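Long-range contacts in tetraacyldisaccharide 4'-kinase (Aquifex aeolicus, PDB 4EHX), which transfers the gamma-phosphate of ATP to the 4'-position of a tetraacyldisaccharide 1-phosphate, the step of lipid A biosynthesis that yields lipid IVA: residues I31-V36 with H147-I152; I39-L44 with V134-D139; G272-T277 with N290-N295. All blocks are in the same frame, centred on the assembly; numbering follows the deposited sequence.

Contact 1 (I31-V36 with H147-I152)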
loop_
_atom_site.group_PDB
_atom_site.type_symbol
_atom_site.label_atom_id
_atom_site.label_comp_id
_atom_site.label_asym_id
_atom_site.label_seq_id
_atom_site.Cartn_x
_atom_site.Cartn_y
_atom_site.Cartn_z
ATOM N N ILE A 31 23.360 -6.793 5.381
ATOM C CA ILE A 31 21.956 -7.161 5.293
ATOM C C ILE A 31 21.601 -7.919 6.572
ATOM O O ILE A 31 22.144 -8.993 6.835
ATOM C CB ILE A 31 21.678 -7.993 4.028
ATOM C CG1 ILE A 31 21.995 -7.134 2.787
ATOM C CG2 ILE A 31 20.203 -8.449 3.999
ATOM C CD1 ILE A 31 21.942 -7.882 1.455
ATOM N N LYS A 32 20.718 -7.335 7.376
ATOM C CA LYS A 32 20.360 -7.911 8.680
ATOM C C LYS A 32 19.260 -8.955 8.552
ATOM O O LYS A 32 18.447 -8.887 7.648
ATOM C CB LYS A 32 19.953 -6.793 9.641
ATOM C CG LYS A 32 21.041 -5.715 9.735
ATOM C CD LYS A 32 20.671 -4.571 10.666
ATOM C CE LYS A 32 20.806 -4.986 12.116
ATOM N NZ LYS A 32 22.066 -5.745 12.346
ATOM N N LYS A 33 19.219 -9.909 9.475
ATOM C CA LYS A 33 18.296 -11.028 9.347
ATOM C C LYS A 33 17.452 -11.206 10.593
ATOM O O LYS A 33 17.978 -11.512 11.659
ATOM C CB LYS A 33 19.093 -12.310 9.080
ATOM C CG LYS A 33 18.262 -13.580 9.088
ATOM C CD LYS A 33 17.549 -13.795 7.782
ATOM C CE LYS A 33 17.016 -15.225 7.660
ATOM N NZ LYS A 33 16.011 -15.550 8.727
ATOM N N LEU A 34 16.144 -11.006 10.471
ATOM C CA LEU A 34 15.229 -11.331 11.573
ATOM C C LEU A 34 15.034 -12.846 11.684
ATOM O O LEU A 34 15.151 -13.565 10.686
ATOM C CB LEU A 34 13.880 -10.630 11.383
ATOM C CG LEU A 34 13.929 -9.109 11.577
ATOM C CD1 LEU A 34 12.657 -8.460 11.025
ATOM C CD2 LEU A 34 14.126 -8.746 13.059
ATOM N N PRO A 35 14.758 -13.338 12.909
ATOM C CA PRO A 35 14.644 -14.781 13.168
ATOM C C PRO A 35 13.286 -15.380 12.814
ATOM O O PRO A 35 13.060 -16.543 13.138
ATOM C CB PRO A 35 14.881 -14.881 14.681
ATOM C CG PRO A 35 14.348 -13.588 15.213
ATOM C CD PRO A 35 14.732 -12.554 14.157
ATOM N N VAL A 36 12.390 -14.620 12.187
ATOM C CA VAL A 36 11.185 -15.219 11.617
ATOM C C VAL A 36 11.117 -14.808 10.148
ATOM O O VAL A 36 11.824 -13.905 9.742
ATOM C CB VAL A 36 9.883 -14.780 12.356
ATOM C CG1 VAL A 36 9.905 -15.230 13.810
ATOM C CG2 VAL A 36 9.673 -13.261 12.261
ATOM N N HIS A 147 16.995 -8.377 5.345
ATOM C CA HIS A 147 16.788 -9.578 4.543
ATOM C C HIS A 147 15.301 -9.864 4.420
ATOM O O HIS A 147 14.571 -9.768 5.412
ATOM C CB HIS A 147 17.436 -10.812 5.181
ATOM C CG HIS A 147 17.088 -12.087 4.468
ATOM N ND1 HIS A 147 17.625 -12.418 3.241
ATOM C CD2 HIS A 147 16.211 -13.074 4.770
ATOM C CE1 HIS A 147 17.110 -13.564 2.829
ATOM N NE2 HIS A 147 16.249 -13.983 3.739
ATOM N N ARG A 148 14.856 -10.224 3.219
ATOM C CA ARG A 148 13.512 -10.790 3.064
ATOM C C ARG A 148 13.599 -12.172 2.430
ATOM O O ARG A 148 14.401 -12.409 1.534
ATOM C CB ARG A 148 12.545 -9.845 2.305
ATOM C CG ARG A 148 12.786 -9.642 0.801
ATOM C CD ARG A 148 14.112 -8.922 0.468
ATOM N NE ARG A 148 14.319 -7.755 1.347
ATOM C CZ ARG A 148 13.757 -6.562 1.178
ATOM N NH1 ARG A 148 12.985 -6.321 0.127
ATOM N NH2 ARG A 148 14.000 -5.583 2.049
ATOM N N ASP A 149 12.770 -13.084 2.920
ATOM C CA ASP A 149 12.729 -14.456 2.422
ATOM C C ASP A 149 11.911 -14.595 1.138
ATOM O O ASP A 149 12.080 -15.551 0.370
ATOM C CB ASP A 149 12.167 -15.353 3.518
ATOM C CG ASP A 149 12.991 -15.273 4.784
ATOM O OD1 ASP A 149 14.109 -15.860 4.810
ATOM O OD2 ASP A 149 12.545 -14.602 5.741
ATOM N N LEU A 150 11.024 -13.633 0.909
ATOM C CA LEU A 150 10.240 -13.595 -0.312
ATOM C C LEU A 150 10.072 -12.142 -0.718
ATOM O O LEU A 150 9.387 -11.367 -0.034
ATOM C CB LEU A 150 8.869 -14.255 -0.100
ATOM C CG LEU A 150 7.916 -14.300 -1.311
ATOM C CD1 LEU A 150 8.571 -14.971 -2.519
ATOM C CD2 LEU A 150 6.617 -15.015 -0.961
ATOM N N ASN A 151 10.702 -11.783 -1.835
ATOM C CA ASN A 151 10.770 -10.401 -2.289
ATOM C C ASN A 151 9.764 -10.204 -3.406
ATOM O O ASN A 151 10.018 -10.593 -4.544
ATOM C CB ASN A 151 12.190 -10.092 -2.793
ATOM C CG ASN A 151 12.502 -8.621 -2.746
ATOM O OD1 ASN A 151 11.831 -7.863 -2.053
ATOM N ND2 ASN A 151 13.525 -8.201 -3.480
ATOM N N ILE A 152 8.618 -9.623 -3.079
ATOM C CA ILE A 152 7.533 -9.486 -4.044
ATOM C C ILE A 152 7.521 -8.082 -4.625
ATOM O O ILE A 152 7.446 -7.094 -3.892
ATOM C CB ILE A 152 6.175 -9.775 -3.412
ATOM C CG1 ILE A 152 6.170 -11.182 -2.797
ATOM C CG2 ILE A 152 5.066 -9.642 -4.483
ATOM C CD1 ILE A 152 4.833 -11.546 -2.057
HETATM O O HOH W 1 13.867 -13.669 7.865
HETATM O O HOH W 2 14.227 -17.098 7.363
HETATM O O HOH W 3 15.063 -11.079 7.852
#

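Contact 2 (I39-L44 with V134-D139)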
loop_
_atom_site.group_PDB
_atom_site.type_symbol
_atom_site.label_atom_id
_atom_site.label_comp_id
_atom_site.label_asym_id
_atom_site.label_seq_id
_atom_site.Cartn_x
_atom_site.Cartn_y
_atom_site.Cartn_z
ATOM N N ILE A 39 8.390 -11.276 4.400
ATOM C CA ILE A 39 7.943 -11.134 3.031
ATOM C C ILE A 39 7.908 -9.643 2.747
ATOM O O ILE A 39 7.334 -8.889 3.514
ATOM C CB ILE A 39 6.528 -11.683 2.863
ATOM C CG1 ILE A 39 6.474 -13.162 3.278
ATOM C CG2 ILE A 39 6.046 -11.489 1.406
ATOM C CD1 ILE A 39 5.030 -13.696 3.474
ATOM N N SER A 40 8.517 -9.205 1.652
ATOM C CA SER A 40 8.453 -7.797 1.308
ATOM C C SER A 40 7.468 -7.585 0.171
ATOM O O SER A 40 7.428 -8.358 -0.782
ATOM C CB SER A 40 9.835 -7.260 0.908
ATOM O OG SER A 40 9.745 -5.886 0.569
ATOM N N VAL A 41 6.663 -6.534 0.292
ATOM C CA VAL A 41 5.826 -6.067 -0.798
ATOM C C VAL A 41 6.345 -4.704 -1.195
ATOM O O VAL A 41 6.555 -3.824 -0.348
ATOM C CB VAL A 41 4.322 -5.988 -0.392
ATOM C CG1 VAL A 41 3.486 -5.429 -1.573
ATOM C CG2 VAL A 41 3.836 -7.373 0.025
ATOM N N GLY A 42 6.580 -4.510 -2.487
ATOM C CA GLY A 42 7.113 -3.243 -2.920
ATOM C C GLY A 42 6.864 -2.954 -4.385
ATOM O O GLY A 42 6.264 -3.751 -5.117
ATOM N N ASN A 43 7.326 -1.796 -4.814
ATOM C CA ASN A 43 7.260 -1.465 -6.228
ATOM C C ASN A 43 8.397 -0.523 -6.619
ATOM O O ASN A 43 9.244 -0.159 -5.785
ATOM C CB ASN A 43 5.890 -0.918 -6.608
ATOM C CG ASN A 43 5.753 0.540 -6.305
ATOM O OD1 ASN A 43 6.202 1.005 -5.259
ATOM N ND2 ASN A 43 5.153 1.285 -7.226
ATOM N N LEU A 44 8.437 -0.158 -7.889
ATOM C CA LEU A 44 9.562 0.605 -8.409
ATOM C C LEU A 44 9.245 2.085 -8.516
ATOM O O LEU A 44 10.146 2.900 -8.642
ATOM C CB LEU A 44 9.974 0.076 -9.791
ATOM C CG LEU A 44 10.652 -1.287 -9.838
ATOM C CD1 LEU A 44 11.118 -1.582 -11.249
ATOM C CD2 LEU A 44 11.828 -1.305 -8.884
ATOM N N VAL A 134 5.306 -14.010 11.355
ATOM C CA VAL A 134 5.777 -13.580 10.034
ATOM C C VAL A 134 5.641 -12.071 9.919
ATOM O O VAL A 134 4.713 -11.482 10.487
ATOM C CB VAL A 134 4.991 -14.289 8.889
ATOM C CG1 VAL A 134 3.463 -14.035 9.023
ATOM C CG2 VAL A 134 5.515 -13.856 7.511
ATOM N N PHE A 135 6.583 -11.432 9.223
ATOM C CA PHE A 135 6.498 -10.008 8.936
ATOM C C PHE A 135 6.210 -9.748 7.471
ATOM O O PHE A 135 6.695 -10.461 6.592
ATOM C CB PHE A 135 7.814 -9.299 9.256
ATOM C CG PHE A 135 8.121 -9.245 10.703
ATOM C CD1 PHE A 135 7.427 -8.374 11.532
ATOM C CD2 PHE A 135 9.125 -10.044 11.240
ATOM C CE1 PHE A 135 7.721 -8.304 12.895
ATOM C CE2 PHE A 135 9.425 -9.983 12.596
ATOM C CZ PHE A 135 8.720 -9.105 13.422
ATOM N N ILE A 136 5.416 -8.715 7.212
ATOM C CA ILE A 136 5.252 -8.234 5.849
ATOM C C ILE A 136 5.804 -6.811 5.825
ATOM O O ILE A 136 5.408 -5.972 6.641
ATOM C CB ILE A 136 3.764 -8.200 5.426
ATOM C CG1 ILE A 136 3.166 -9.619 5.364
ATOM C CG2 ILE A 136 3.598 -7.481 4.091
ATOM C CD1 ILE A 136 1.623 -9.604 5.317
ATOM N N LEU A 137 6.717 -6.531 4.902
ATOM C CA LEU A 137 7.171 -5.158 4.760
ATOM C C LEU A 137 6.210 -4.521 3.776
ATOM O O LEU A 137 6.060 -4.986 2.636
ATOM C CB LEU A 137 8.594 -5.081 4.180
ATOM C CG LEU A 137 9.659 -6.024 4.753
ATOM C CD1 LEU A 137 11.054 -5.662 4.179
ATOM C CD2 LEU A 137 9.691 -5.943 6.281
ATOM N N ASP A 138 5.525 -3.473 4.198
ATOM C CA ASP A 138 4.760 -2.756 3.207
ATOM C C ASP A 138 5.746 -1.731 2.628
ATOM O O ASP A 138 6.391 -0.963 3.346
ATOM C CB ASP A 138 3.456 -2.164 3.757
ATOM C CG ASP A 138 3.682 -0.964 4.619
ATOM O OD1 ASP A 138 4.820 -0.803 5.079
ATOM O OD2 ASP A 138 2.723 -0.190 4.852
ATOM N N ASP A 139 5.902 -1.766 1.331
ATOM C CA ASP A 139 6.830 -0.869 0.692
ATOM C C ASP A 139 8.281 -1.134 1.119
ATOM O O ASP A 139 8.987 -0.242 1.593
ATOM C CB ASP A 139 6.427 0.586 0.945
ATOM C CG ASP A 139 7.012 1.507 -0.094
ATOM O OD1 ASP A 139 7.221 1.009 -1.218
ATOM O OD2 ASP A 139 7.291 2.687 0.202
HETATM O O HOH W 4 9.116 -0.688 -2.299
#

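Contact 3 (G272-T277 with N290-N295)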
loop_
_atom_site.group_PDB
_atom_site.type_symbol
_atom_site.label_atom_id
_atom_site.label_comp_id
_atom_site.label_asym_id
_atom_site.label_seq_id
_atom_site.Cartn_x
_atom_site.Cartn_y
_atom_site.Cartn_z
ATOM N N GLY A 272 -28.914 12.388 7.391
ATOM C CA GLY A 272 -29.825 11.848 6.400
ATOM C C GLY A 272 -29.251 11.709 5.001
ATOM O O GLY A 272 -29.870 11.086 4.136
ATOM N N GLU A 273 -28.079 12.288 4.759
ATOM C CA GLU A 273 -27.435 12.127 3.456
ATOM C C GLU A 273 -26.371 11.039 3.544
ATOM O O GLU A 273 -25.868 10.733 4.630
ATOM C CB GLU A 273 -26.818 13.441 2.959
ATOM C CG GLU A 273 -27.806 14.592 2.790
ATOM C CD GLU A 273 -28.637 14.495 1.513
ATOM O OE1 GLU A 273 -28.209 13.791 0.576
ATOM O OE2 GLU A 273 -29.718 15.127 1.444
ATOM N N ILE A 274 -26.040 10.454 2.395
ATOM C CA ILE A 274 -24.966 9.476 2.303
ATOM C C ILE A 274 -23.769 10.064 1.576
ATOM O O ILE A 274 -23.920 10.685 0.530
ATOM C CB ILE A 274 -25.411 8.208 1.560
ATOM C CG1 ILE A 274 -26.581 7.559 2.303
ATOM C CG2 ILE A 274 -24.224 7.235 1.409
ATOM C CD1 ILE A 274 -27.161 6.351 1.597
ATOM N N TYR A 275 -22.583 9.866 2.146
ATOM C CA TYR A 275 -21.354 10.387 1.564
ATOM C C TYR A 275 -20.423 9.257 1.159
ATOM O O TYR A 275 -20.352 8.217 1.824
ATOM C CB TYR A 275 -20.618 11.307 2.546
ATOM C CG TYR A 275 -21.415 12.525 2.953
ATOM C CD1 TYR A 275 -22.376 12.445 3.945
ATOM C CD2 TYR A 275 -21.209 13.748 2.335
ATOM C CE1 TYR A 275 -23.124 13.561 4.313
ATOM C CE2 TYR A 275 -21.944 14.865 2.694
ATOM C CZ TYR A 275 -22.900 14.763 3.682
ATOM O OH TYR A 275 -23.617 15.876 4.029
ATOM N N LEU A 276 -19.703 9.484 0.066
ATOM C CA LEU A 276 -18.617 8.603 -0.354
ATOM C C LEU A 276 -17.330 9.398 -0.416
ATOM O O LEU A 276 -17.317 10.534 -0.887
ATOM C CB LEU A 276 -18.907 7.990 -1.728
ATOM C CG LEU A 276 -20.154 7.110 -1.773
ATOM C CD1 LEU A 276 -20.254 6.395 -3.113
ATOM C CD2 LEU A 276 -20.122 6.117 -0.618
ATOM N N THR A 277 -16.250 8.802 0.073
ATOM C CA THR A 277 -14.943 9.436 0.030
ATOM C C THR A 277 -13.892 8.334 -0.072
ATOM O O THR A 277 -14.241 7.162 -0.269
ATOM C CB THR A 277 -14.700 10.331 1.266
ATOM O OG1 THR A 277 -13.451 11.020 1.127
ATOM C CG2 THR A 277 -14.693 9.491 2.562
ATOM N N ASN A 290 -22.703 7.945 8.311
ATOM C CA ASN A 290 -23.268 8.089 6.974
ATOM C C ASN A 290 -22.196 8.324 5.898
ATOM O O ASN A 290 -22.512 8.744 4.791
ATOM C CB ASN A 290 -24.366 9.175 6.933
ATOM C CG ASN A 290 -23.854 10.575 7.330
ATOM O OD1 ASN A 290 -22.829 10.721 8.005
ATOM N ND2 ASN A 290 -24.587 11.611 6.912
ATOM N N VAL A 291 -20.940 8.018 6.230
ATOM C CA VAL A 291 -19.796 8.254 5.343
ATOM C C VAL A 291 -19.084 6.937 5.053
ATOM O O VAL A 291 -18.736 6.216 5.982
ATOM C CB VAL A 291 -18.802 9.224 5.992
ATOM C CG1 VAL A 291 -17.608 9.469 5.086
ATOM C CG2 VAL A 291 -19.502 10.537 6.359
ATOM N N PHE A 292 -18.870 6.639 3.769
ATOM C CA PHE A 292 -18.341 5.348 3.328
ATOM C C PHE A 292 -17.232 5.504 2.291
ATOM O O PHE A 292 -17.103 6.553 1.655
ATOM C CB PHE A 292 -19.467 4.512 2.699
ATOM C CG PHE A 292 -20.654 4.319 3.598
ATOM C CD1 PHE A 292 -21.651 5.279 3.669
ATOM C CD2 PHE A 292 -20.767 3.181 4.380
ATOM C CE1 PHE A 292 -22.737 5.109 4.510
ATOM C CE2 PHE A 292 -21.857 3.001 5.218
ATOM C CZ PHE A 292 -22.839 3.970 5.286
ATOM N N ALA A 293 -16.443 4.445 2.121
ATOM C CA ALA A 293 -15.462 4.356 1.042
ATOM C C ALA A 293 -15.770 3.131 0.180
ATOM O O ALA A 293 -16.509 2.245 0.593
ATOM C CB ALA A 293 -14.030 4.279 1.606
ATOM N N LEU A 294 -15.223 3.092 -1.025
ATOM C CA LEU A 294 -15.401 1.933 -1.874
ATOM C C LEU A 294 -14.418 0.840 -1.454
ATOM O O LEU A 294 -13.289 1.119 -1.043
ATOM C CB LEU A 294 -15.186 2.309 -3.333
ATOM C CG LEU A 294 -15.993 3.501 -3.854
ATOM C CD1 LEU A 294 -15.614 3.815 -5.299
ATOM C CD2 LEU A 294 -17.481 3.236 -3.733
ATOM N N ASN A 295 -14.853 -0.409 -1.551
ATOM C CA ASN A 295 -13.989 -1.526 -1.196
ATOM C C ASN A 295 -13.788 -2.433 -2.395
ATOM O O ASN A 295 -14.748 -2.944 -2.974
ATOM C CB ASN A 295 -14.578 -2.306 -0.017
ATOM C CG ASN A 295 -13.560 -3.219 0.651
ATOM O OD1 ASN A 295 -12.365 -3.171 0.351
ATOM N ND2 ASN A 295 -14.028 -4.039 1.577
HETATM O O HOH W 5 -13.514 5.068 -1.931
#

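Contact 1 (I31-V36 with H147-I152)
Lys33 lies alongside His147, both side chains pointing the same way, and its route shows how a flexible chain can be apolar along its shaft and polar at its end. From CB the chain starts out with CG anti to the backbone N (chi1 173°), then bends at chi2, which brings CD beside the imidazole, 3.4 Å from CD2 of His147. CE continues past the same ring carbon and comes within 4.1 Å of OD1 of Asp149, whose side chain crosses that of the lysine at about a right angle. A second bend at chi4 turns NZ back over its own segment, where it bonds to O of Leu34 at 2.9 Å. The ammonium is too far from the carboxylate for a salt bridge, and two waters span the interval: one takes a bond from NZ at 2.7 Å and gives one to OD1 of Asp149, the other lies between NZ, OD2 and O of Val36.

OD1 also accepts NE2 of His147 at 3.0 Å, a bent bond that lies in the ring plane but reaches the carboxylate from above; OD2 is held by N of Val38. At the backbone, N of His147 donates to O of Lys32 at 2.8 Å, while CG2 of Ile31 packs on CA and CB of His147. A third water ties N of Leu34 to O of His147. The arrangement is a His-carboxylate pair at the surface, where the loop entering strand 38-43 is laid against the one entering strand 150-156, its parallel neighbour in the P-loop kinase fold.

Contact 2 (I39-L44 with V134-D139)
O of Ile39 is gripped twice from the neighbouring strand: N of Leu137 donates to it at 2.8 Å, and CA of Ile136 adds a CA-H...O contact at 3.2 Å. Bonds from Ile39 N to Phe135 O and from Val41 N to Leu137 O continue the ladder of two parallel strands, their axes 15° apart.

Side chains sort themselves by face. On one, CG2 of Val41 lies beside CG2 of Ile136 at 4.1 Å, and Ile39 reaches across with CD1 to CG2 of Val134; helix 51-61 covers Ile39 and Val41. On the other, CD1 of Leu137 meets CB and OG of Ser40, 3.8 Å from CB, and the leucine also touches Leu70 of strand 67-71. With an alanine in place of Leu137, Ser40 would probably lose its apolar neighbour and a gap would open towards Leu70.

At the C-terminal ends a water takes a long bond from N of Asn43 (3.3 Å) and donates to OD1 of Asp139 at 2.8 Å, the same oxygen that forms a salt bridge with Arg171. Strand 38-43 runs into the predicted ATP-binding residues Ser45-Thr52, the P-loop, and the apolar run ending in Asp138 and Asp139 resembles a Walker B strand. The chemistry implies an apolar, backbone-bonded strand pair that gathers polar groups at the end nearest the predicted ATP site.

Contact 3 (G272-T277 with N290-N295)
The amide of Asn290 runs alongside the ring of Tyr275, both side chains pointing the same way but with their planes 79° apart. ND2 sits at the ring edge, near its plane, 3.6 Å from CE1 of Tyr275. With CG set between the backbone N and the carbonyl carbon (chi1 61°), the amide is swung across to the other segment, where ND2 donates to O of Glu273 in a bent bond of 2.8 Å. The far end of Tyr275 is fixed separately, by OH to N of Glu270.

Phe292 is also met at its edge, CD1 lying 3.7 Å from O of Tyr275. CG2 of Ile274 approaches the same ring obliquely, 3.9 Å from CD1 of Phe292. Leu276 crosses Phe292 at a slant, putting its CD2 3.7 Å from CB of the phenylalanine; its other methyl, CD1, reaches towards Leu294, and helix 237-248 covers both leucines.

On the face that also carries Tyr275, opposite Leu276 and Phe292, CG2 of Thr277 meets CG1 of Val291 at 3.9 Å, while OG1 of the threonine bonds to O of Phe232.

Between the two faces the parallel ladder passes from Tyr275 N to Asn290 O, from Phe292 N to Tyr275 O and from Thr277 N to Phe292 O. The strand axes are twisted 45° against each other; past Thr277 a water joins O of that residue to N of Leu294, 2.8 Å from each. Strands 275-277 and 291-300 are parallel neighbours joined through helix 279-282, with strand 229-233 on the other side of 275-277. The chemistry implies direct backbone bonding through the apolar middle, with an asparagine side chain extending the pairing at one end and a water continuing it at the other.

In the fold
Contacts 2 and 3 are buried parallel strand pairs, whereas contact 1 lies at the surface and combines one backbone bond with a lysine, a histidine-aspartate pair and bridging waters. Contacts 1 and 2 share a neighbourhood: their centres are about 10 Å apart, and backbone bonds between Ser40 and both Leu150 and Ile152 probably carry the sheet from one to the other. Contact 3 belongs to a distant part of the molecule, its centre about 30 Å from that of contact 2 and about 40 Å from that of contact 1. Both strand pairs use water where direct pairing gives way, but only contact 2 leads into the predicted ATP-binding loop.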